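Local coordinates for protein thioesterase (Streptomyces sp. WAC02707, PDB 6VAP) that probably hydrolyses misloaded or stalled acyl groups from carrier domains of the borrelidin polyketide assembly line, as a type II thioesterase of the alpha/beta-hydrolase fold, at residues R193-A198 with D220-L225; D72-A77 with A104-R109. One frame throughout, in Å; residues are numbered along the deposited sequence.

Contact 1 (R193-A198 with D220-L225)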
loop_
_atom_site.group_PDB
_atom_site.type_symbol
_atom_site.label_atom_id
_atom_site.label_comp_id
_atom_site.label_asym_id
_atom_site.label_seq_id
_atom_site.Cartn_x
_atom_site.Cartn_y
_atom_site.Cartn_z
ATOM N N ARG A 193 13.821 -7.412 -8.027
ATOM C CA ARG A 193 13.813 -7.945 -9.404
ATOM C C ARG A 193 12.384 -7.986 -9.943
ATOM O O ARG A 193 12.209 -8.098 -11.126
ATOM C CB ARG A 193 14.432 -9.342 -9.440
ATOM C CG ARG A 193 15.871 -9.380 -8.951
ATOM C CD ARG A 193 16.373 -10.792 -8.740
ATOM N NE ARG A 193 16.726 -10.977 -7.343
ATOM C CZ ARG A 193 15.870 -11.367 -6.415
ATOM N NH1 ARG A 193 14.640 -11.698 -6.765
ATOM N NH2 ARG A 193 16.261 -11.463 -5.162
ATOM N N CYS A 194 11.387 -7.898 -9.091
ATOM C CA CYS A 194 9.993 -7.977 -9.534
ATOM C C CYS A 194 9.660 -6.708 -10.277
ATOM O O CYS A 194 10.144 -5.692 -9.955
ATOM C CB CYS A 194 8.986 -7.968 -8.403
ATOM S SG CYS A 194 9.067 -6.449 -7.439
ATOM N N PRO A 195 8.703 -6.608 -11.426
ATOM C CA PRO A 195 8.202 -5.387 -12.069
ATOM C C PRO A 195 7.650 -4.403 -11.050
ATOM O O PRO A 195 7.050 -4.768 -10.045
ATOM C CB PRO A 195 7.101 -5.901 -13.000
ATOM C CG PRO A 195 7.440 -7.350 -13.239
ATOM C CD PRO A 195 8.073 -7.825 -11.966
ATOM N N ILE A 196 7.882 -3.132 -11.302
ATOM C CA ILE A 196 7.319 -2.067 -10.498
ATOM C C ILE A 196 6.485 -1.193 -11.414
ATOM O O ILE A 196 6.940 -0.773 -12.482
ATOM C CB ILE A 196 8.404 -1.233 -9.803
ATOM C CG1 ILE A 196 9.062 -2.037 -8.682
ATOM C CG2 ILE A 196 7.737 0.059 -9.167
ATOM C CD1 ILE A 196 10.136 -1.300 -7.907
ATOM N N HIS A 197 5.238 -0.974 -11.034
ATOM C CA HIS A 197 4.335 -0.112 -11.781
ATOM C C HIS A 197 3.934 1.017 -10.849
ATOM O O HIS A 197 3.288 0.788 -9.824
ATOM C CB HIS A 197 3.098 -0.852 -12.308
ATOM C CG HIS A 197 2.318 -0.063 -13.325
ATOM N ND1 HIS A 197 1.533 -0.655 -14.291
ATOM C CD2 HIS A 197 2.204 1.276 -13.532
ATOM C CE1 HIS A 197 0.974 0.276 -15.044
ATOM N NE2 HIS A 197 1.357 1.459 -14.600
ATOM N N ALA A 198 4.306 2.231 -11.200
ATOM C CA ALA A 198 4.036 3.383 -10.370
ATOM C C ALA A 198 2.842 4.127 -10.942
ATOM O O ALA A 198 2.666 4.210 -12.163
ATOM C CB ALA A 198 5.260 4.275 -10.329
ATOM N N ASP A 220 15.520 -4.146 -10.766
ATOM C CA ASP A 220 16.145 -4.527 -12.029
ATOM C C ASP A 220 15.143 -5.066 -13.049
ATOM O O ASP A 220 15.498 -5.268 -14.212
ATOM C CB ASP A 220 17.231 -5.574 -11.777
ATOM C CG ASP A 220 18.501 -4.967 -11.214
ATOM O OD1 ASP A 220 19.008 -3.987 -11.810
ATOM O OD2 ASP A 220 19.000 -5.470 -10.177
ATOM N N GLY A 221 13.910 -5.315 -12.641
ATOM C CA GLY A 221 12.862 -5.723 -13.541
ATOM C C GLY A 221 12.257 -4.542 -14.283
ATOM O O GLY A 221 12.721 -3.401 -14.199
ATOM N N PRO A 222 11.216 -4.807 -15.056
ATOM C CA PRO A 222 10.621 -3.742 -15.875
ATOM C C PRO A 222 9.911 -2.709 -15.015
ATOM O O PRO A 222 9.376 -3.018 -13.947
ATOM C CB PRO A 222 9.632 -4.485 -16.779
ATOM C CG PRO A 222 9.319 -5.764 -16.054
ATOM C CD PRO A 222 10.541 -6.104 -15.205
ATOM N N PHE A 223 9.925 -1.462 -15.491
ATOM C CA PHE A 223 9.297 -0.351 -14.796
ATOM C C PHE A 223 8.320 0.377 -15.714
ATOM O O PHE A 223 8.589 0.614 -16.894
ATOM C CB PHE A 223 10.327 0.634 -14.274
ATOM C CG PHE A 223 9.706 1.852 -13.627
ATOM C CD1 PHE A 223 9.193 1.775 -12.373
ATOM C CD2 PHE A 223 9.619 3.051 -14.305
ATOM C CE1 PHE A 223 8.561 2.906 -11.750
ATOM C CE2 PHE A 223 9.009 4.171 -13.723
ATOM C CZ PHE A 223 8.503 4.098 -12.457
ATOM N N THR A 224 7.174 0.740 -15.168
ATOM C CA THR A 224 6.189 1.507 -15.915
ATOM C C THR A 224 5.615 2.548 -14.966
ATOM O O THR A 224 5.446 2.292 -13.771
ATOM C CB THR A 224 5.072 0.614 -16.512
ATOM O OG1 THR A 224 4.470 -0.176 -15.481
ATOM C CG2 THR A 224 5.643 -0.327 -17.578
ATOM N N LEU A 225 5.369 3.737 -15.490
ATOM C CA LEU A 225 4.791 4.825 -14.726
ATOM C C LEU A 225 3.589 5.352 -15.481
ATOM O O LEU A 225 3.702 5.694 -16.665
ATOM C CB LEU A 225 5.782 5.942 -14.519
ATOM C CG LEU A 225 5.244 7.230 -13.897
ATOM C CD1 LEU A 225 4.688 6.992 -12.512
ATOM C CD2 LEU A 225 6.342 8.294 -13.855
HETATM O O HOH W 1 5.918 -2.570 -14.929
#

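Contact 2 (D72-A77 with A104-R109)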
loop_
_atom_site.group_PDB
_atom_site.type_symbol
_atom_site.label_atom_id
_atom_site.label_comp_id
_atom_site.label_asym_id
_atom_site.label_seq_id
_atom_site.Cartn_x
_atom_site.Cartn_y
_atom_site.Cartn_z
ATOM N N ASP A 72 5.894 3.039 12.780
ATOM C CA ASP A 72 7.109 2.823 12.008
ATOM C C ASP A 72 6.765 1.841 10.901
ATOM O O ASP A 72 6.143 0.811 11.164
ATOM C CB ASP A 72 8.257 2.301 12.888
ATOM C CG ASP A 72 9.478 1.910 12.074
ATOM O OD1 ASP A 72 10.123 2.805 11.486
ATOM O OD2 ASP A 72 9.799 0.703 12.023
ATOM N N ILE A 73 7.192 2.147 9.677
ATOM C CA ILE A 73 6.935 1.257 8.551
ATOM C C ILE A 73 7.644 -0.076 8.739
ATOM O O ILE A 73 7.089 -1.146 8.458
ATOM C CB ILE A 73 7.380 1.945 7.252
ATOM C CG1 ILE A 73 6.463 3.141 6.927
ATOM C CG2 ILE A 73 7.365 0.928 6.084
ATOM C CD1 ILE A 73 5.197 2.728 6.249
ATOM N N ASP A 74 8.889 -0.041 9.197
ATOM C CA ASP A 74 9.620 -1.294 9.382
ATOM C C ASP A 74 8.965 -2.183 10.434
ATOM O O ASP A 74 8.964 -3.415 10.304
ATOM C CB ASP A 74 11.073 -1.016 9.763
ATOM C CG ASP A 74 11.963 -0.835 8.547
ATOM O OD1 ASP A 74 11.952 -1.717 7.661
ATOM O OD2 ASP A 74 12.671 0.193 8.469
ATOM N N GLU A 75 8.353 -1.575 11.454
ATOM C CA GLU A 75 7.653 -2.363 12.461
ATOM C C GLU A 75 6.363 -2.916 11.886
ATOM O O GLU A 75 6.035 -4.084 12.114
ATOM C CB GLU A 75 7.365 -1.523 13.709
ATOM C CG GLU A 75 8.599 -1.250 14.554
ATOM C CD GLU A 75 8.421 -0.064 15.480
ATOM O OE1 GLU A 75 9.443 0.519 15.905
ATOM O OE2 GLU A 75 7.259 0.287 15.780
ATOM N N LEU A 76 5.618 -2.092 11.141
ATOM C CA LEU A 76 4.459 -2.605 10.411
ATOM C C LEU A 76 4.848 -3.799 9.547
ATOM O O LEU A 76 4.181 -4.840 9.558
ATOM C CB LEU A 76 3.824 -1.512 9.544
ATOM C CG LEU A 76 2.743 -0.669 10.228
ATOM C CD1 LEU A 76 2.577 0.661 9.471
ATOM C CD2 LEU A 76 1.449 -1.396 10.308
ATOM N N ALA A 77 5.902 -3.644 8.750
ATOM C CA ALA A 77 6.363 -4.728 7.884
ATOM C C ALA A 77 6.831 -5.955 8.669
ATOM O O ALA A 77 6.491 -7.095 8.325
ATOM C CB ALA A 77 7.500 -4.229 7.003
ATOM N N ALA A 104 4.321 -1.511 1.081
ATOM C CA ALA A 104 4.336 -2.535 0.044
ATOM C C ALA A 104 5.736 -2.790 -0.460
ATOM O O ALA A 104 6.089 -3.945 -0.728
ATOM C CB ALA A 104 3.424 -2.160 -1.128
ATOM N N PHE A 105 6.535 -1.730 -0.592
ATOM C CA PHE A 105 7.897 -1.892 -1.064
ATOM C C PHE A 105 8.734 -2.634 -0.045
ATOM O O PHE A 105 9.579 -3.442 -0.415
ATOM C CB PHE A 105 8.506 -0.534 -1.365
ATOM C CG PHE A 105 10.014 -0.547 -1.433
ATOM C CD1 PHE A 105 10.682 -0.987 -2.581
ATOM C CD2 PHE A 105 10.757 -0.080 -0.393
ATOM C CE1 PHE A 105 12.050 -0.976 -2.641
ATOM C CE2 PHE A 105 12.122 -0.062 -0.454
ATOM C CZ PHE A 105 12.778 -0.511 -1.585
ATOM N N GLU A 106 8.563 -2.315 1.232
ATOM C CA GLU A 106 9.302 -2.983 2.295
ATOM C C GLU A 106 8.915 -4.449 2.384
ATOM O O GLU A 106 9.782 -5.307 2.595
ATOM C CB GLU A 106 9.046 -2.251 3.613
ATOM C CG GLU A 106 9.767 -0.930 3.747
ATOM C CD GLU A 106 11.290 -1.122 3.741
ATOM O OE1 GLU A 106 11.731 -2.235 4.052
ATOM O OE2 GLU A 106 12.002 -0.165 3.407
ATOM N N LEU A 107 7.624 -4.747 2.223
ATOM C CA LEU A 107 7.176 -6.136 2.187
ATOM C C LEU A 107 7.749 -6.856 0.982
ATOM O O LEU A 107 8.185 -8.006 1.087
ATOM C CB LEU A 107 5.643 -6.197 2.167
ATOM C CG LEU A 107 4.974 -5.710 3.427
ATOM C CD1 LEU A 107 3.442 -5.505 3.202
ATOM C CD2 LEU A 107 5.194 -6.739 4.539
ATOM N N ALA A 108 7.868 -6.156 -0.142
ATOM C CA ALA A 108 8.465 -6.778 -1.317
ATOM C C ALA A 108 9.915 -7.161 -1.061
ATOM O O ALA A 108 10.369 -8.249 -1.427
ATOM C CB ALA A 108 8.352 -5.843 -2.514
ATOM N N ARG A 109 10.663 -6.262 -0.440
ATOM C CA ARG A 109 12.036 -6.548 -0.073
ATOM C C ARG A 109 12.124 -7.805 0.758
ATOM O O ARG A 109 13.015 -8.628 0.537
ATOM C CB ARG A 109 12.618 -5.369 0.716
ATOM C CG ARG A 109 13.180 -4.245 -0.081
ATOM C CD ARG A 109 13.683 -3.121 0.849
ATOM N NE ARG A 109 14.950 -2.559 0.395
ATOM C CZ ARG A 109 15.649 -1.670 1.080
ATOM N NH1 ARG A 109 15.210 -1.258 2.261
ATOM N NH2 ARG A 109 16.761 -1.186 0.569
#

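Contact 1 (R193-A198 with D220-L225)
Thr224 covers one face of the His197 imidazole, its OG1 sitting 3.0 Å above the ring plane and over the centre, while the Phe223 ring receives Ile196 CG2 at its edge, in plane. The two strands that carry these pairs, 196-201 and 223-228, run parallel at the border of the alpha/beta-hydrolase sheet, joined by the crossover through helix 209-213. The axes of 196-198 and 223-225 come within 4.7 Å and run 10° from parallel. Three backbone bonds zip them together: Ile196 N to Pro222 O, Thr224 N to Ile196 O, and Ala198 N to Thr224 O, the last the shortest at 2.8 Å.

His197 and Thr224 share one face of the sheet. With CG anti to the backbone N (chi1 -167°), the imidazole leans toward the neighbouring strand and over Thr224; Thr224 CB stands 4.1 Å from its centroid, almost on the ring normal, a CH-pi contact. The ring's rotation is fixed from outside, by Asp226 at NE2 and His249 at ND1, so both nitrogens of this buried side chain are engaged. On the other face Ile196, Ala198, Phe223 and Leu225 form an apolar patch, which helix 209-213 covers at Phe223 and Leu225. Ala198 CB meets Phe223 CE1 at 3.8 Å and Leu225 CD1 at 3.5 Å.

Before the strands begin, the Pro195 and Pro222 rings run alongside each other, CG to CG 3.7 Å. One water joins the partners once more, donating to Ile196 O and lying 2.9 Å from Thr224 OG1.

Contact 2 (D72-A77 with A104-R109)
Helices 73-87 and 99-113 cross at -54° between the local axes of 73-77 and 104-109, 9.4 Å apart at their closest, and the backbones come nearest at Ala77 CA and Leu107 CA, 5.9 Å apart. Both belong to the alpha/beta-hydrolase fold: helix 99-113 starts within the GxSxG sequence of the probable nucleophile elbow, and its first turn supplies Met99, on which Ile73 also packs. Asp72 caps the start of helix 73-87, its OD2 accepting a hydrogen bond from Glu75 N.

Ala77 sits at the nearest point. Its CB meets Glu106 CB and Leu107 CD2, each at 4.2 Å, and Leu107 continues along the partner helix to Leu80 and Leu84. One turn earlier, Ile73 CG2 touches Glu106 CG at 3.8 Å, the two side chains crossing at about a right angle. Glu106 is bent at its second torsion (chi2 -63°), which folds its carboxylate back from that aliphatic contact toward the acidic end of Asp74.

Arg110 bridges this buried pair of like charges with salt bridges to Asp74 OD1 and Glu106 OE1, while Arg187 pairs with Asp74 OD2, and Tyr184 bonds Glu106 OE2. Arg109 NH1 also forms a salt bridge to Glu106 OE2, at 3.6 Å. The surrounding positive charge would be expected to keep both acids ionised. Asp74 is poorly ordered, so its position is less certain. As modelled, the two carboxylate planes are turned 70° against each other, with Asp74 OD1 and Glu106 OE1 3.7 Å apart.

How the contacts relate
Contact 2 is fully buried, its centre about 10 Å from the centre of the chain; that of contact 1 lies about 16 Å from it, where strand 223-228 borders the sheet, and contact 1 is only partly buried. They share no helix or strand and do not touch, though their nearest atoms are about 5 Å apart. Strand 120-124 lies between their elements: Ile196 packs on its Leu121 and Val123, while Ala104 and Phe105 of helix 99-113 reach Leu121 as well. Contact 1 is held by backbone hydrogen bonds across parallel strands, whereas contact 2 has none across it and relies on side-chain packing and carboxylates tied together through arginines.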